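Local structure of putative L-alanine-DL-glutamate epimerase (Burkholderia xenovorans, 3SN1) at residues A[116-121]-A[364-369]; A[272-277]-A[302-307]. The protein probably acts as a racemase or epimerase, as a magnesium-binding member of the mandelate racemase/muconate lactonizing enzyme family. One frame throughout, in Å; residues are numbered along the deposited sequence.

Contact 1: residues A[116-121]-A[364-369]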
loop_
_atom_site.group_PDB
_atom_site.type_symbol
_atom_site.label_atom_id
_atom_site.label_comp_id
_atom_site.label_asym_id
_atom_site.label_seq_id
_atom_site.Cartn_x
_atom_site.Cartn_y
_atom_site.Cartn_z
ATOM N N ARG A 116 15.408 36.405 -7.560
ATOM C CA ARG A 116 16.860 36.520 -7.491
ATOM C C ARG A 116 17.344 37.178 -8.784
ATOM O O ARG A 116 16.666 37.100 -9.804
ATOM C CB ARG A 116 17.517 35.144 -7.290
ATOM C CG ARG A 116 17.214 34.128 -8.378
ATOM C CD ARG A 116 17.847 32.748 -8.133
ATOM N NE ARG A 116 17.328 32.076 -6.936
ATOM C CZ ARG A 116 16.209 31.356 -6.884
ATOM N NH1 ARG A 116 15.436 31.223 -7.953
ATOM N NH2 ARG A 116 15.843 30.788 -5.733
ATOM N N ASP A 117 18.511 37.822 -8.696
ATOM C CA ASP A 117 19.119 38.603 -9.776
ATOM C C ASP A 117 20.167 37.814 -10.548
ATOM O O ASP A 117 20.563 38.215 -11.647
ATOM C CB ASP A 117 19.844 39.836 -9.198
ATOM C CG ASP A 117 18.896 40.884 -8.640
ATOM O OD1 ASP A 117 17.706 40.933 -9.030
ATOM O OD2 ASP A 117 19.363 41.685 -7.814
ATOM N N ARG A 118 20.675 36.749 -9.936
ATOM C CA ARG A 118 21.699 35.920 -10.538
ATOM C C ARG A 118 21.432 34.497 -10.153
ATOM O O ARG A 118 20.835 34.232 -9.098
ATOM C CB ARG A 118 23.095 36.329 -10.070
ATOM C CG ARG A 118 23.382 37.802 -10.199
ATOM C CD ARG A 118 24.869 38.111 -10.084
ATOM N NE ARG A 118 25.128 39.510 -10.420
ATOM C CZ ARG A 118 26.336 40.050 -10.571
ATOM N NH1 ARG A 118 27.438 39.310 -10.427
ATOM N NH2 ARG A 118 26.444 41.350 -10.873
ATOM N N VAL A 119 21.879 33.576 -10.996
ATOM C CA VAL A 119 21.627 32.152 -10.836
ATOM C C VAL A 119 22.944 31.375 -10.922
ATOM O O VAL A 119 23.595 31.449 -11.951
ATOM C CB VAL A 119 20.718 31.648 -12.006
ATOM C CG1 VAL A 119 20.273 30.211 -11.775
ATOM C CG2 VAL A 119 19.507 32.564 -12.207
ATOM N N PRO A 120 23.319 30.604 -9.881
ATOM C CA PRO A 120 24.480 29.737 -10.070
ATOM C C PRO A 120 24.254 28.706 -11.158
ATOM O O PRO A 120 23.157 28.179 -11.298
ATOM C CB PRO A 120 24.633 29.053 -8.703
ATOM C CG PRO A 120 24.111 30.101 -7.734
ATOM C CD PRO A 120 22.890 30.628 -8.461
ATOM N N VAL A 121 25.292 28.458 -11.949
ATOM C CA VAL A 121 25.224 27.473 -13.004
ATOM C C VAL A 121 26.200 26.344 -12.757
ATOM O O VAL A 121 27.089 26.436 -11.902
ATOM C CB VAL A 121 25.512 28.117 -14.403
ATOM C CG1 VAL A 121 24.502 29.258 -14.664
ATOM C CG2 VAL A 121 26.979 28.616 -14.518
ATOM N N ASN A 364 31.507 35.354 -11.872
ATOM C CA ASN A 364 31.767 34.540 -10.679
ATOM C C ASN A 364 30.882 33.304 -10.582
ATOM O O ASN A 364 30.270 33.012 -9.544
ATOM C CB ASN A 364 31.662 35.401 -9.417
ATOM C CG ASN A 364 32.185 34.688 -8.164
ATOM O OD1 ASN A 364 33.091 33.853 -8.234
ATOM N ND2 ASN A 364 31.622 35.036 -7.011
ATOM N N GLY A 365 30.794 32.572 -11.684
ATOM C CA GLY A 365 30.072 31.321 -11.716
ATOM C C GLY A 365 28.557 31.419 -11.733
ATOM O O GLY A 365 27.883 30.401 -11.570
ATOM N N GLU A 366 28.021 32.626 -11.928
ATOM C CA GLU A 366 26.580 32.829 -11.996
ATOM C C GLU A 366 26.154 33.483 -13.294
ATOM O O GLU A 366 26.909 34.278 -13.866
ATOM C CB GLU A 366 26.116 33.715 -10.860
ATOM C CG GLU A 366 26.466 33.169 -9.499
ATOM C CD GLU A 366 25.855 34.002 -8.398
ATOM O OE1 GLU A 366 26.094 35.228 -8.368
ATOM O OE2 GLU A 366 25.124 33.420 -7.578
ATOM N N LEU A 367 24.934 33.142 -13.726
ATOM C CA LEU A 367 24.290 33.784 -14.858
ATOM C C LEU A 367 23.546 35.007 -14.355
ATOM O O LEU A 367 22.758 34.921 -13.410
ATOM C CB LEU A 367 23.306 32.841 -15.552
ATOM C CG LEU A 367 22.380 33.380 -16.658
ATOM C CD1 LEU A 367 23.178 33.882 -17.860
ATOM C CD2 LEU A 367 21.416 32.247 -17.093
ATOM N N ILE A 368 23.788 36.133 -15.005
ATOM C CA ILE A 368 23.101 37.376 -14.687
ATOM C C ILE A 368 21.746 37.359 -15.398
ATOM O O ILE A 368 21.681 37.102 -16.606
ATOM C CB ILE A 368 23.918 38.583 -15.133
ATOM C CG1 ILE A 368 25.259 38.578 -14.386
ATOM C CG2 ILE A 368 23.113 39.887 -14.923
ATOM C CD1 ILE A 368 26.068 39.850 -14.518
ATOM N N ILE A 369 20.674 37.611 -14.657
ATOM C CA ILE A 369 19.330 37.641 -15.255
ATOM C C ILE A 369 19.106 39.004 -15.889
ATOM O O ILE A 369 19.197 40.023 -15.211
ATOM C CB ILE A 369 18.209 37.398 -14.205
ATOM C CG1 ILE A 369 18.447 36.111 -13.399
ATOM C CG2 ILE A 369 16.822 37.384 -14.891
ATOM C CD1 ILE A 369 18.724 34.915 -14.205
HETATM O O HOH W 1 20.050 40.536 -12.653
HETATM O O HOH W 2 27.933 36.564 -9.462
HETATM O O HOH W 3 22.360 34.081 -6.621
HETATM O O HOH W 4 29.251 28.101 -11.600
#

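Contact 2: residues A[272-277]-A[302-307]. With MG (magnesium ion), chain F.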
loop_
_atom_site.group_PDB
_atom_site.type_symbol
_atom_site.label_atom_id
_atom_site.label_comp_id
_atom_site.label_asym_id
_atom_site.label_seq_id
_atom_site.Cartn_x
_atom_site.Cartn_y
_atom_site.Cartn_z
ATOM N N PHE A 272 6.893 15.369 -19.282
ATOM C CA PHE A 272 5.944 16.430 -19.600
ATOM C C PHE A 272 4.800 16.522 -18.592
ATOM O O PHE A 272 4.044 15.584 -18.426
ATOM C CB PHE A 272 5.323 16.198 -20.979
ATOM C CG PHE A 272 6.289 16.243 -22.132
ATOM C CD1 PHE A 272 6.454 17.399 -22.858
ATOM C CD2 PHE A 272 7.013 15.112 -22.503
ATOM C CE1 PHE A 272 7.327 17.432 -23.933
ATOM C CE2 PHE A 272 7.891 15.146 -23.575
ATOM C CZ PHE A 272 8.030 16.305 -24.290
ATOM N N GLY A 273 4.651 17.692 -17.972
ATOM C CA GLY A 273 3.511 18.013 -17.147
ATOM C C GLY A 273 3.589 17.433 -15.753
ATOM O O GLY A 273 4.359 16.514 -15.485
ATOM N N ILE A 274 2.788 17.982 -14.848
ATOM C CA ILE A 274 2.652 17.380 -13.530
ATOM C C ILE A 274 2.333 15.888 -13.633
ATOM O O ILE A 274 2.866 15.093 -12.865
ATOM C CB ILE A 274 1.599 18.107 -12.698
ATOM C CG1 ILE A 274 2.166 19.476 -12.301
ATOM C CG2 ILE A 274 1.206 17.273 -11.452
ATOM C CD1 ILE A 274 1.218 20.384 -11.529
ATOM N N ARG A 275 1.447 15.510 -14.554
ATOM C CA ARG A 275 1.039 14.101 -14.703
ATOM C C ARG A 275 2.221 13.141 -14.826
ATOM O O ARG A 275 2.202 12.059 -14.247
ATOM C CB ARG A 275 0.132 13.888 -15.916
ATOM C CG ARG A 275 -1.304 14.334 -15.748
ATOM C CD ARG A 275 -2.171 13.925 -16.973
ATOM N NE ARG A 275 -3.530 14.467 -16.907
ATOM C CZ ARG A 275 -3.871 15.712 -17.231
ATOM N NH1 ARG A 275 -2.960 16.594 -17.673
ATOM N NH2 ARG A 275 -5.142 16.085 -17.120
ATOM N N GLU A 276 3.230 13.503 -15.605
ATOM C CA GLU A 276 4.348 12.581 -15.796
ATOM C C GLU A 276 5.356 12.600 -14.654
ATOM O O GLU A 276 6.011 11.602 -14.407
ATOM C CB GLU A 276 5.050 12.812 -17.134
ATOM C CG GLU A 276 4.184 12.403 -18.302
ATOM C CD GLU A 276 4.918 12.362 -19.632
ATOM O OE1 GLU A 276 6.114 12.721 -19.711
ATOM O OE2 GLU A 276 4.275 11.936 -20.606
ATOM N N PHE A 277 5.480 13.734 -13.966
ATOM C CA PHE A 277 6.413 13.846 -12.847
ATOM C C PHE A 277 5.843 13.110 -11.640
ATOM O O PHE A 277 6.591 12.583 -10.814
ATOM C CB PHE A 277 6.659 15.331 -12.478
ATOM C CG PHE A 277 7.684 16.019 -13.354
ATOM C CD1 PHE A 277 8.976 16.238 -12.903
ATOM C CD2 PHE A 277 7.355 16.430 -14.632
ATOM C CE1 PHE A 277 9.911 16.865 -13.713
ATOM C CE2 PHE A 277 8.279 17.055 -15.437
ATOM C CZ PHE A 277 9.559 17.264 -14.974
HETATM N N MSE A 302 6.099 26.251 -14.624
HETATM C CA MSE A 302 5.825 26.861 -13.329
HETATM C C MSE A 302 4.895 25.965 -12.525
HETATM O O MSE A 302 5.035 25.846 -11.309
HETATM C CB MSE A 302 5.201 28.256 -13.464
HETATM C CG MSE A 302 6.071 29.274 -14.189
HETATM SE SE MSE A 302 7.856 29.537 -13.457
HETATM C CE MSE A 302 7.365 30.301 -11.720
ATOM N N LYS A 303 3.955 25.304 -13.212
ATOM C CA LYS A 303 3.050 24.382 -12.562
ATOM C C LYS A 303 3.836 23.200 -12.003
ATOM O O LYS A 303 3.641 22.812 -10.860
ATOM C CB LYS A 303 1.966 23.882 -13.532
ATOM C CG LYS A 303 1.105 24.987 -14.165
ATOM C CD LYS A 303 0.155 24.384 -15.205
ATOM C CE LYS A 303 -0.701 25.450 -15.911
ATOM N NZ LYS A 303 -1.542 24.843 -17.028
ATOM N N ILE A 304 4.740 22.656 -12.805
ATOM C CA ILE A 304 5.603 21.551 -12.377
ATOM C C ILE A 304 6.494 21.970 -11.197
ATOM O O ILE A 304 6.601 21.230 -10.198
ATOM C CB ILE A 304 6.480 21.024 -13.519
ATOM C CG1 ILE A 304 5.634 20.481 -14.687
ATOM C CG2 ILE A 304 7.446 19.929 -12.996
ATOM C CD1 ILE A 304 6.409 20.315 -16.032
ATOM N N ALA A 305 7.078 23.171 -11.276
ATOM C CA ALA A 305 7.911 23.667 -10.162
ATOM C C ALA A 305 7.146 23.777 -8.850
ATOM O O ALA A 305 7.670 23.439 -7.789
ATOM C CB ALA A 305 8.593 25.006 -10.515
ATOM N N ALA A 306 5.900 24.253 -8.914
ATOM C CA ALA A 306 5.057 24.364 -7.729
ATOM C C ALA A 306 4.713 23.005 -7.150
ATOM O O ALA A 306 4.669 22.828 -5.924
ATOM C CB ALA A 306 3.774 25.171 -8.068
ATOM N N PHE A 307 4.494 22.031 -8.039
ATOM C CA PHE A 307 4.220 20.662 -7.637
ATOM C C PHE A 307 5.419 20.068 -6.902
ATOM O O PHE A 307 5.274 19.497 -5.817
ATOM C CB PHE A 307 3.839 19.839 -8.886
ATOM C CG PHE A 307 3.621 18.374 -8.632
ATOM C CD1 PHE A 307 2.691 17.928 -7.709
ATOM C CD2 PHE A 307 4.309 17.428 -9.372
ATOM C CE1 PHE A 307 2.499 16.586 -7.504
ATOM C CE2 PHE A 307 4.113 16.094 -9.177
ATOM C CZ PHE A 307 3.214 15.668 -8.232
HETATM MG MG MG F . 5.407 10.190 -21.752
HETATM O O HOH W 5 7.497 10.740 -20.995
HETATM O O HOH W 6 3.720 9.532 -22.399
HETATM O O HOH W 7 5.455 12.033 -23.322
HETATM O O HOH W 8 6.431 8.771 -23.058
#

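Contact 1: residues A[116-121]-A[364-369]
The guanidinium of Arg-118 carries the CD1 methyl of Ile-368 over the centre of one face, 3.9 Å above its plane, while a water lies in that plane at the edge. This water accepts from Arg-118 NH1 and donates to Glu-366 OE1, joining two opposite charges whose nearest atoms, NH1 and OE1, are 4.8 Å apart. The arginine reaches this place because its chain is extended from CG to NE, running side by side with Ile-368; Gln-363 OE1 gives NH1 a second partner. The aliphatic part of Glu-366 lies alongside Pro-120, bringing OE2 to 3.5 Å from Pro-120 CG. Proline suits this non-hydrogen-bonded pair, which asks for no N-H toward Glu-366.

Between these pairs Val-119 and Leu-367 form a hydrogen-bonded pair, Val-119 N to Leu-367 O at 2.9 Å and Leu-367 N to Val-119 O at 2.8 Å. Their branched apolar side chains occupy the sheet's other face, where alanines of helix 323-335 cover them. Ile-369 N also donates to Asp-117 O (3.1 Å), and Gly-365, whose positive phi favours glycine, accepts from Val-121 N. Asn-364 and Gly-365 have the backbone angles of a type I' turn. The result is typical of a tight hairpin of strands 362-363 and 366-368, whose second strand pairs antiparallel with strand 118-123 in a mixed sheet.

Contact 2: residues A[272-277]-A[302-307]
On the helix whose Ile-274 and Phe-277 pack against Ile-304, Glu-276 OE1 is gripped twice: by the backbone N of Phe-272 at 2.8 Å, which comes from above the carboxylate plane, and by a water that donates to it at 2.7 Å. The same water binds the magnesium ion, which Glu-276 OE2 ligates directly at 2.4 Å and three further waters help to surround. Glutamate suits the place because one oxygen can hold the backbone N of Phe-272, four residues back, while the other takes the metal.

Across the seam the contact is apolar, made by two methyls laid on two rings. Ile-304 CG2 stands 3.7 Å from the centroid of the Phe-277 ring, only 3° off its normal, a CH-pi contact nearly dead centre. Ile-274 CG2 does the same to Phe-307, also at 3.7 Å, and Phe-277 CB lies at the edge of that second ring. The Phe-307 ring gets there with CG anti to the backbone N (chi1 176°). Beta-branched isoleucine serves well here, since each has a second arm: Ile-304 CD1 reaches Phe-277 CE2 at 3.8 Å, and Ile-274 CD1 comes to 3.5 Å from Lys-303 O. Gly-273 has a positive phi, which glycine takes readily, and its backbone N lies 3.7 Å from Ile-304 CD1.

Lys-303 contributes its backbone O and its CB, while its ammonium turns to a salt bridge with Glu-66. Ala-310 of a second subunit also packs on Ile-274. The two segments, inclined at 39°, belong to helices 273-282 and 298-310, on the outside of the barrel. Chemically, cohesion between them therefore rests on burial and dispersion, while the charged groups find their partners outside the seam: Arg-275 with Asp-312 of a second subunit, and Glu-276 with the magnesium, whose charge would probably favour its ionised form.

From the N terminus the chain runs through the sheet of strands 5-14, 19-27 and 32-37 and the helices between 46 and 102 before residues 116-121 enter contact 1. It goes on through the barrel strands and helices to 272-277, and only 24 residues later, after strand 288-291, returns at 302-307 to close contact 2. Residues 364-369 then complete contact 1, ending a loop of 242 residues that contains the whole of contact 2, so the two loops nest and do not cross. Contact 1 joins strand 118-123 to a late hairpin; contact 2 pairs helices close in sequence. Their centres lie 24 Å apart and their nearest atoms about 9 Å, without touching.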